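Alpha-amylase (Eubacterium rectale DSM 17629, PDB 6AZ5) probably binds starch-type alpha-glucans as a family CBM41 module of the surface-anchored amylase of a human gut bacterium. Local coordinates at residues I7-E12 and L100-G105; D44-V49 and H110-I115. All blocks are in the same frame, centred on the assembly; numbering follows the deposited sequence.

Contact 1. Residues I7-E12 and L100-G105; sequences IYYYNE and LYYVDG
D104 OD1 takes a 2.6 Å hydrogen bond from Y9 OH, which comes from above the carboxylate plane, and a second one from Y73 OH. The phenol of Y9 is itself gripped twice, since N11 ND2 donates to Y9 OH at 3.0 Å with the hydroxyl close to the amide plane; N11 OD1 turns to D13 N. With CG anti to the backbone N (chi1 171°), the Y9 ring lies alongside Y102 and presents its edge to that ring's face, CD1 of Y9 standing 3.6 Å from CD2 of Y102. Among the tyrosines of the other face, Y8 directs its edge toward Y101 in an offset edge-to-face pair, the planes turned 66° apart. Between the two layers of rings the backbones pair as parallel strands: Y8 N to L100 O (2.8 Å), Y102 N to Y8 O, Y10 N to Y102 O and D104 N to Y10 O. I7 CD1 rests on Y102 CB within the buried layer. Beyond the pair, Y102 OH bonds D84 and A71; I7 and Y9 pack against strand 66-72 across the sandwich interior, L100 and Y102 meet strand 88-91, and strand 49-58 hydrogen-bonds to the other edge of 3-10.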
ATOM      1  N   ILE A   7       0.961   1.650   5.258  1.00 15.17           N
ATOM      2  CA  ILE A   7      -0.054   1.384   4.255  1.00 14.56           C
ATOM      3  C   ILE A   7      -0.442  -0.093   4.251  1.00 15.07           C
ATOM      4  O   ILE A   7       0.405  -0.984   4.133  1.00 12.89           O
ATOM      5  CB  ILE A   7       0.401   1.852   2.845  1.00 13.27           C
ATOM      6  CG1 ILE A   7      -0.578   1.371   1.779  1.00 12.77           C
ATOM      7  CG2 ILE A   7       1.806   1.380   2.531  1.00 16.20           C
ATOM      8  CD1 ILE A   7      -0.492   2.177   0.497  1.00 19.08           C
ATOM      9  N   TYR A   8      -1.739  -0.330   4.430  1.00 14.95           N
ATOM     10  CA  TYR A   8      -2.321  -1.664   4.377  1.00 18.56           C
ATOM     11  C   TYR A   8      -2.876  -1.943   2.989  1.00 19.12           C
ATOM     12  O   TYR A   8      -3.428  -1.045   2.352  1.00 14.92           O
ATOM     13  CB  TYR A   8      -3.450  -1.818   5.395  1.00 17.86           C
ATOM     14  CG  TYR A   8      -3.072  -1.591   6.840  1.00 20.52           C
ATOM     15  CD1 TYR A   8      -1.823  -1.941   7.324  1.00 21.01           C
ATOM     16  CD2 TYR A   8      -3.985  -1.033   7.726  1.00 26.70           C
ATOM     17  CE1 TYR A   8      -1.492  -1.739   8.656  1.00 19.14           C
ATOM     18  CE2 TYR A   8      -3.662  -0.824   9.053  1.00 25.97           C
ATOM     19  CZ  TYR A   8      -2.414  -1.174   9.511  1.00 23.16           C
ATOM     20  OH  TYR A   8      -2.093  -0.966  10.831  1.00 25.97           O
ATOM     21  N   TYR A   9      -2.748  -3.188   2.534  1.00 15.74           N
ATOM     22  CA  TYR A   9      -3.282  -3.586   1.231  1.00 17.34           C
ATOM     23  C   TYR A   9      -4.073  -4.886   1.303  1.00 20.05           C
ATOM     24  O   TYR A   9      -3.631  -5.873   1.893  1.00 19.77           O
ATOM     25  CB  TYR A   9      -2.152  -3.725   0.208  1.00 17.89           C
ATOM     26  CG  TYR A   9      -2.568  -4.343  -1.109  1.00 21.40           C
ATOM     27  CD1 TYR A   9      -3.350  -3.639  -2.018  1.00 24.25           C
ATOM     28  CD2 TYR A   9      -2.163  -5.631  -1.454  1.00 24.86           C
ATOM     29  CE1 TYR A   9      -3.729  -4.202  -3.229  1.00 24.54           C
ATOM     30  CE2 TYR A   9      -2.532  -6.200  -2.665  1.00 24.11           C
ATOM     31  CZ  TYR A   9      -3.316  -5.482  -3.548  1.00 27.68           C
ATOM     32  OH  TYR A   9      -3.686  -6.044  -4.750  1.00 24.20           O
ATOM     33  N   TYR A  10      -5.254  -4.884   0.702  1.00 20.95           N
ATOM     34  CA  TYR A  10      -6.067  -6.087   0.689  1.00 25.14           C
ATOM     35  C   TYR A  10      -6.415  -6.504  -0.731  1.00 26.84           C
ATOM     36  O   TYR A  10      -6.795  -5.679  -1.566  1.00 24.56           O
ATOM     37  CB  TYR A  10      -7.351  -5.896   1.501  1.00 27.38           C
ATOM     38  CG  TYR A  10      -8.275  -7.090   1.435  1.00 26.13           C
ATOM     39  CD1 TYR A  10      -8.084  -8.186   2.265  1.00 26.41           C
ATOM     40  CD2 TYR A  10      -9.337  -7.124   0.536  1.00 30.87           C
ATOM     41  CE1 TYR A  10      -8.925  -9.286   2.202  1.00 37.35           C
ATOM     42  CE2 TYR A  10     -10.184  -8.220   0.467  1.00 31.30           C
ATOM     43  CZ  TYR A  10      -9.973  -9.295   1.300  1.00 34.07           C
ATOM     44  OH  TYR A  10     -10.811 -10.384   1.236  1.00 46.11           O
ATOM     45  N   ASN A  11      -6.271  -7.800  -0.984  1.00 31.72           N
ATOM     46  CA  ASN A  11      -6.672  -8.419  -2.239  1.00 32.40           C
ATOM     47  C   ASN A  11      -7.156  -9.827  -1.926  1.00 33.50           C
ATOM     48  O   ASN A  11      -6.383 -10.669  -1.467  1.00 34.98           O
ATOM     49  CB  ASN A  11      -5.515  -8.444  -3.244  1.00 32.05           C
ATOM     50  CG  ASN A  11      -5.948  -8.904  -4.628  1.00 32.44           C
ATOM     51  OD1 ASN A  11      -6.825  -9.755  -4.770  1.00 39.97           O
ATOM     52  ND2 ASN A  11      -5.330  -8.341  -5.655  1.00 27.02           N
ATOM     53  N   GLU A  12      -8.441 -10.074  -2.160  1.00 40.00           N
ATOM     54  CA  GLU A  12      -9.039 -11.365  -1.840  1.00 40.86           C
ATOM     55  C   GLU A  12      -8.407 -12.485  -2.659  1.00 31.83           C
ATOM     56  O   GLU A  12      -8.443 -13.648  -2.263  1.00 32.82           O
ATOM     57  CB  GLU A  12     -10.553 -11.327  -2.070  1.00 40.88           C
ATOM     58  CG  GLU A  12     -10.961 -10.833  -3.449  1.00 44.49           C
ATOM     59  CD  GLU A  12     -12.460 -10.922  -3.681  1.00 56.89           C
ATOM     60  OE1 GLU A  12     -13.163 -11.494  -2.820  1.00 57.84           O
ATOM     61  OE2 GLU A  12     -12.933 -10.422  -4.725  1.00 51.74           O
ATOM     62  N   LEU A 100      -2.778   4.347   5.604  1.00 21.37           N
ATOM     63  CA  LEU A 100      -3.544   4.274   4.365  1.00 17.90           C
ATOM     64  C   LEU A 100      -4.147   2.882   4.181  1.00 20.50           C
ATOM     65  O   LEU A 100      -3.496   1.865   4.442  1.00 13.87           O
ATOM     66  CB  LEU A 100      -2.674   4.646   3.165  1.00 16.92           C
ATOM     67  CG  LEU A 100      -2.548   6.140   2.830  1.00 19.88           C
ATOM     68  CD1 LEU A 100      -3.913   6.782   2.669  1.00 16.45           C
ATOM     69  CD2 LEU A 100      -1.718   6.896   3.867  1.00 17.14           C
ATOM     70  N   TYR A 101      -5.406   2.849   3.755  1.00 18.52           N
ATOM     71  CA  TYR A 101      -6.087   1.600   3.454  1.00 20.64           C
ATOM     72  C   TYR A 101      -6.279   1.455   1.955  1.00 22.60           C
ATOM     73  O   TYR A 101      -7.064   2.171   1.335  1.00 21.58           O
ATOM     74  CB  TYR A 101      -7.430   1.525   4.164  1.00 21.89           C
ATOM     75  CG  TYR A 101      -7.312   1.523   5.664  1.00 22.23           C
ATOM     76  CD1 TYR A 101      -7.178   0.336   6.370  1.00 23.98           C
ATOM     77  CD2 TYR A 101      -7.319   2.712   6.374  1.00 22.07           C
ATOM     78  CE1 TYR A 101      -7.063   0.338   7.747  1.00 28.01           C
ATOM     79  CE2 TYR A 101      -7.208   2.723   7.742  1.00 26.27           C
ATOM     80  CZ  TYR A 101      -7.079   1.539   8.426  1.00 26.40           C
ATOM     81  OH  TYR A 101      -6.966   1.566   9.795  1.00 22.71           O
ATOM     82  N   TYR A 102      -5.535   0.523   1.381  1.00 16.84           N
ATOM     83  CA  TYR A 102      -5.549   0.309  -0.047  1.00 19.33           C
ATOM     84  C   TYR A 102      -6.247  -1.011  -0.337  1.00 23.58           C
ATOM     85  O   TYR A 102      -5.679  -2.087  -0.160  1.00 16.70           O
ATOM     86  CB  TYR A 102      -4.116   0.349  -0.593  1.00 21.05           C
ATOM     87  CG  TYR A 102      -3.951   0.101  -2.076  1.00 23.29           C
ATOM     88  CD1 TYR A 102      -5.029   0.170  -2.948  1.00 18.80           C
ATOM     89  CD2 TYR A 102      -2.687  -0.131  -2.616  1.00 19.94           C
ATOM     90  CE1 TYR A 102      -4.866  -0.042  -4.305  1.00 20.86           C
ATOM     91  CE2 TYR A 102      -2.511  -0.334  -3.973  1.00 20.66           C
ATOM     92  CZ  TYR A 102      -3.607  -0.287  -4.814  1.00 24.85           C
ATOM     93  OH  TYR A 102      -3.446  -0.485  -6.166  1.00 17.32           O
ATOM     94  N   VAL A 103      -7.502  -0.907  -0.759  1.00 24.95           N
ATOM     95  CA  VAL A 103      -8.228  -2.051  -1.283  1.00 21.60           C
ATOM     96  C   VAL A 103      -7.959  -2.126  -2.777  1.00 23.15           C
ATOM     97  O   VAL A 103      -8.151  -1.144  -3.493  1.00 27.44           O
ATOM     98  CB  VAL A 103      -9.743  -1.955  -1.018  1.00 22.98           C
ATOM     99  CG1 VAL A 103     -10.505  -2.918  -1.921  1.00 24.84           C
ATOM    100  CG2 VAL A 103     -10.043  -2.238   0.447  1.00 18.31           C
ATOM    101  N   ASP A 104      -7.473  -3.279  -3.228  1.00 28.19           N
ATOM    102  CA  ASP A 104      -7.242  -3.517  -4.644  1.00 25.93           C
ATOM    103  C   ASP A 104      -8.512  -3.168  -5.412  1.00 28.47           C
ATOM    104  O   ASP A 104      -9.584  -3.692  -5.106  1.00 28.35           O
ATOM    105  CB  ASP A 104      -6.838  -4.973  -4.888  1.00 28.12           C
ATOM    106  CG  ASP A 104      -6.359  -5.210  -6.301  1.00 32.45           C
ATOM    107  OD1 ASP A 104      -5.165  -4.964  -6.567  1.00 34.69           O
ATOM    108  OD2 ASP A 104      -7.174  -5.628  -7.151  1.00 33.19           O
ATOM    109  N   GLY A 105      -8.395  -2.257  -6.374  1.00 26.90           N
ATOM    110  CA  GLY A 105      -9.545  -1.801  -7.132  1.00 33.05           C
ATOM    111  C   GLY A 105      -9.943  -0.349  -6.898  1.00 35.85           C
ATOM    112  O   GLY A 105     -10.874   0.150  -7.530  1.00 30.82           O
TER

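Contact 2. Residues D44-V49 and H110-I115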
ATOM      1  N   ASP A  44      -7.400  -7.502  10.586  1.00 28.16           N
ATOM      2  CA  ASP A  44      -8.553  -6.627  10.713  1.00 23.93           C
ATOM      3  C   ASP A  44      -9.689  -7.369  11.407  1.00 25.51           C
ATOM      4  O   ASP A  44     -10.499  -8.016  10.753  1.00 26.06           O
ATOM      5  CB  ASP A  44      -8.978  -6.149   9.324  1.00 27.97           C
ATOM      6  CG  ASP A  44     -10.122  -5.160   9.352  1.00 27.95           C
ATOM      7  OD1 ASP A  44     -10.791  -5.015  10.397  1.00 31.49           O
ATOM      8  OD2 ASP A  44     -10.356  -4.528   8.300  1.00 30.39           O
ATOM      9  N   ALA A  45      -9.756  -7.256  12.727  1.00 27.41           N
ATOM     10  CA  ALA A  45     -10.757  -7.983  13.501  1.00 28.71           C
ATOM     11  C   ALA A  45     -12.187  -7.526  13.198  1.00 33.39           C
ATOM     12  O   ALA A  45     -13.138  -8.270  13.440  1.00 31.72           O
ATOM     13  CB  ALA A  45     -10.465  -7.846  14.983  1.00 32.71           C
ATOM     14  N   GLU A  46     -12.338  -6.310  12.675  1.00 34.53           N
ATOM     15  CA  GLU A  46     -13.663  -5.792  12.317  1.00 38.64           C
ATOM     16  C   GLU A  46     -14.224  -6.476  11.067  1.00 35.41           C
ATOM     17  O   GLU A  46     -15.348  -6.984  11.077  1.00 34.90           O
ATOM     18  CB  GLU A  46     -13.612  -4.276  12.101  1.00 37.27           C
ATOM     19  CG  GLU A  46     -13.337  -3.470  13.367  1.00 52.64           C
ATOM     20  CD  GLU A  46     -13.320  -1.965  13.119  1.00 60.28           C
ATOM     21  OE1 GLU A  46     -14.341  -1.428  12.636  1.00 57.86           O
ATOM     22  OE2 GLU A  46     -12.288  -1.318  13.412  1.00 55.52           O
ATOM     23  N   ASN A  47     -13.437  -6.493   9.996  1.00 30.50           N
ATOM     24  CA  ASN A  47     -13.848  -7.139   8.752  1.00 28.94           C
ATOM     25  C   ASN A  47     -13.529  -8.629   8.719  1.00 30.96           C
ATOM     26  O   ASN A  47     -13.866  -9.309   7.752  1.00 34.26           O
ATOM     27  CB  ASN A  47     -13.175  -6.457   7.559  1.00 27.31           C
ATOM     28  CG  ASN A  47     -13.573  -5.005   7.420  1.00 27.53           C
ATOM     29  OD1 ASN A  47     -14.756  -4.681   7.325  1.00 28.33           O
ATOM     30  ND2 ASN A  47     -12.587  -4.118   7.424  1.00 24.94           N
ATOM     31  N   LYS A  48     -12.906  -9.115   9.795  1.00 32.71           N
ATOM     32  CA  LYS A  48     -12.229 -10.421   9.866  1.00 30.68           C
ATOM     33  C   LYS A  48     -11.512 -10.792   8.561  1.00 31.57           C
ATOM     34  O   LYS A  48     -11.747 -11.846   7.972  1.00 30.00           O
ATOM     35  CB  LYS A  48     -13.200 -11.533  10.307  1.00 36.15           C
ATOM     36  CG  LYS A  48     -14.403 -11.830   9.419  1.00 40.66           C
ATOM     37  CD  LYS A  48     -15.422 -12.675  10.184  1.00 51.21           C
ATOM     38  CE  LYS A  48     -16.171 -13.641   9.269  1.00 49.61           C
ATOM     39  NZ  LYS A  48     -16.334 -14.990   9.887  1.00 44.20           N
ATOM     40  N   VAL A  49     -10.619  -9.901   8.135  1.00 29.67           N
ATOM     41  CA  VAL A  49      -9.704 -10.154   7.023  1.00 27.14           C
ATOM     42  C   VAL A  49      -8.272  -9.765   7.407  1.00 28.04           C
ATOM     43  O   VAL A  49      -8.050  -9.060   8.394  1.00 24.19           O
ATOM     44  CB  VAL A  49     -10.111  -9.379   5.762  1.00 32.07           C
ATOM     45  CG1 VAL A  49     -11.497  -9.804   5.301  1.00 36.69           C
ATOM     46  CG2 VAL A  49     -10.058  -7.873   6.023  1.00 29.03           C
ATOM     47  N   HIS A 110      -7.513   7.216   3.836  1.00 24.37           N
ATOM     48  CA  HIS A 110      -7.054   7.360   5.212  1.00 24.85           C
ATOM     49  C   HIS A 110      -7.982   6.720   6.232  1.00 21.24           C
ATOM     50  O   HIS A 110      -7.581   6.486   7.372  1.00 32.95           O
ATOM     51  CB  HIS A 110      -6.865   8.834   5.553  1.00 24.44           C
ATOM     52  CG  HIS A 110      -5.621   9.429   4.974  1.00 18.70           C
ATOM     53  ND1 HIS A 110      -5.621  10.148   3.796  1.00 17.22           N
ATOM     54  CD2 HIS A 110      -4.341   9.396   5.398  1.00 19.63           C
ATOM     55  CE1 HIS A 110      -4.391  10.542   3.528  1.00 19.24           C
ATOM     56  NE2 HIS A 110      -3.590  10.099   4.485  1.00 20.62           N
ATOM     57  N   GLU A 111      -9.216   6.432   5.838  1.00 27.05           N
ATOM     58  CA  GLU A 111     -10.127   5.783   6.769  1.00 29.74           C
ATOM     59  C   GLU A 111     -10.423   4.347   6.365  1.00 30.80           C
ATOM     60  O   GLU A 111     -10.589   4.034   5.185  1.00 27.90           O
ATOM     61  CB  GLU A 111     -11.428   6.562   6.901  1.00 33.55           C
ATOM     62  CG  GLU A 111     -12.101   6.341   8.250  1.00 35.32           C
ATOM     63  CD  GLU A 111     -12.963   7.513   8.676  1.00 39.41           C
ATOM     64  OE1 GLU A 111     -12.543   8.674   8.473  1.00 38.77           O
ATOM     65  OE2 GLU A 111     -14.063   7.269   9.212  1.00 38.25           O
ATOM     66  N   LYS A 112     -10.484   3.485   7.372  1.00 30.70           N
ATOM     67  CA  LYS A 112     -10.683   2.056   7.189  1.00 29.47           C
ATOM     68  C   LYS A 112     -12.037   1.739   6.566  1.00 31.49           C
ATOM     69  O   LYS A 112     -13.076   2.089   7.124  1.00 33.05           O
ATOM     70  CB  LYS A 112     -10.537   1.355   8.536  1.00 28.32           C
ATOM     71  CG  LYS A 112     -10.835  -0.116   8.535  1.00 27.54           C
ATOM     72  CD  LYS A 112     -10.515  -0.676   9.903  1.00 34.56           C
ATOM     73  CE  LYS A 112     -11.225  -1.980  10.141  1.00 37.32           C
ATOM     74  NZ  LYS A 112     -10.733  -2.637  11.384  1.00 40.28           N
ATOM     75  N   PRO A 113     -12.025   1.075   5.400  1.00 28.77           N
ATOM     76  CA  PRO A 113     -13.242   0.699   4.677  1.00 25.16           C
ATOM     77  C   PRO A 113     -13.883  -0.585   5.186  1.00 27.63           C
ATOM     78  O   PRO A 113     -13.297  -1.298   6.001  1.00 29.64           O
ATOM     79  CB  PRO A 113     -12.748   0.517   3.240  1.00 26.88           C
ATOM     80  CG  PRO A 113     -11.345   0.088   3.390  1.00 21.90           C
ATOM     81  CD  PRO A 113     -10.813   0.789   4.617  1.00 20.87           C
ATOM     82  N   VAL A 114     -15.087  -0.859   4.694  1.00 27.06           N
ATOM     83  CA  VAL A 114     -15.825  -2.064   5.034  1.00 21.33           C
ATOM     84  C   VAL A 114     -15.563  -3.134   3.979  1.00 28.70           C
ATOM     85  O   VAL A 114     -15.754  -2.897   2.785  1.00 35.53           O
ATOM     86  CB  VAL A 114     -17.353  -1.801   5.126  1.00 25.31           C
ATOM     87  CG1 VAL A 114     -18.077  -3.041   5.589  1.00 20.26           C
ATOM     88  CG2 VAL A 114     -17.660  -0.636   6.068  1.00 25.30           C
ATOM     89  N   ILE A 115     -15.123  -4.305   4.423  1.00 23.30           N
ATOM     90  CA  ILE A 115     -14.917  -5.448   3.541  1.00 25.26           C
ATOM     91  C   ILE A 115     -15.794  -6.605   4.009  1.00 25.32           C
ATOM     92  O   ILE A 115     -15.947  -6.826   5.208  1.00 31.26           O
ATOM     93  CB  ILE A 115     -13.427  -5.878   3.511  1.00 31.06           C
ATOM     94  CG1 ILE A 115     -12.575  -4.767   2.901  1.00 21.10           C
ATOM     95  CG2 ILE A 115     -13.226  -7.180   2.732  1.00 21.70           C
ATOM     96  CD1 ILE A 115     -11.112  -4.957   3.117  1.00 28.22           C
TER
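D44 and K112 form a salt bridge, their side chains coming from opposite directions, with K112 NZ above the carboxylate plane and 2.6 Å from D44 OD1. CG of D44 is anti to its backbone N (chi1 -176°), which turns the carboxylate back over its own loop, and N47 N also donates to D44 OD1, at 3.1 Å, from the opposite face of the carboxylate to the lysine. That bond makes an Asx motif, while D44 OD2 is held by W51 NE1. With an alanine here, the carboxylate gone, K112 would probably be left with only its weak bond to E46, and N47 N and W51 NE1 without this acceptor. E46 supplies the second arm of the network: its OE2 reaches K112 NZ at 2.9 Å in a weak bond, crossing the extended lysine chain. N47 then bridges to the backbone of the other segment with both ends of its amide. I115 N donates almost straight (173°) to N47 OD1 at 2.9 Å, but from above the carbonyl plane, 74° out of it, whereas N47 ND2 gives a 3.2 Å bond to P113 O. At K48 and V49, both opposite D44, the loop forms a G1 beta bulge, closing the tight hairpin between strands 35-44 and 49-58; K48 has positive phi, as the first bulge position needs. V49 ends the loop by setting CG1 against I115 CG2 at 4.1 Å, and both residues also lean on Y10 of strand 3-10.

Overall arrangement
The two contacts lie side by side, their centres about 10 Å apart, and their segments alternate along the chain: 7-12, 44-49, 100-105, 110-115. Contact 1 sits near the middle of the beta-sandwich, about 6 Å from the chain centre, whereas contact 2 is a surface contact about 15 Å out. Strand 49-58, which begins at the end of the 44-49 loop, pairs antiparallel with strand 3-10, so both contacts draw on one sheet. They also touch directly: the ring and CB of Y101 pack on E111, K112 and P113, and Y10 packs on V49. The C-terminal segment 110-115 thus runs back over the outer face of the sheet to reach the hairpin loop.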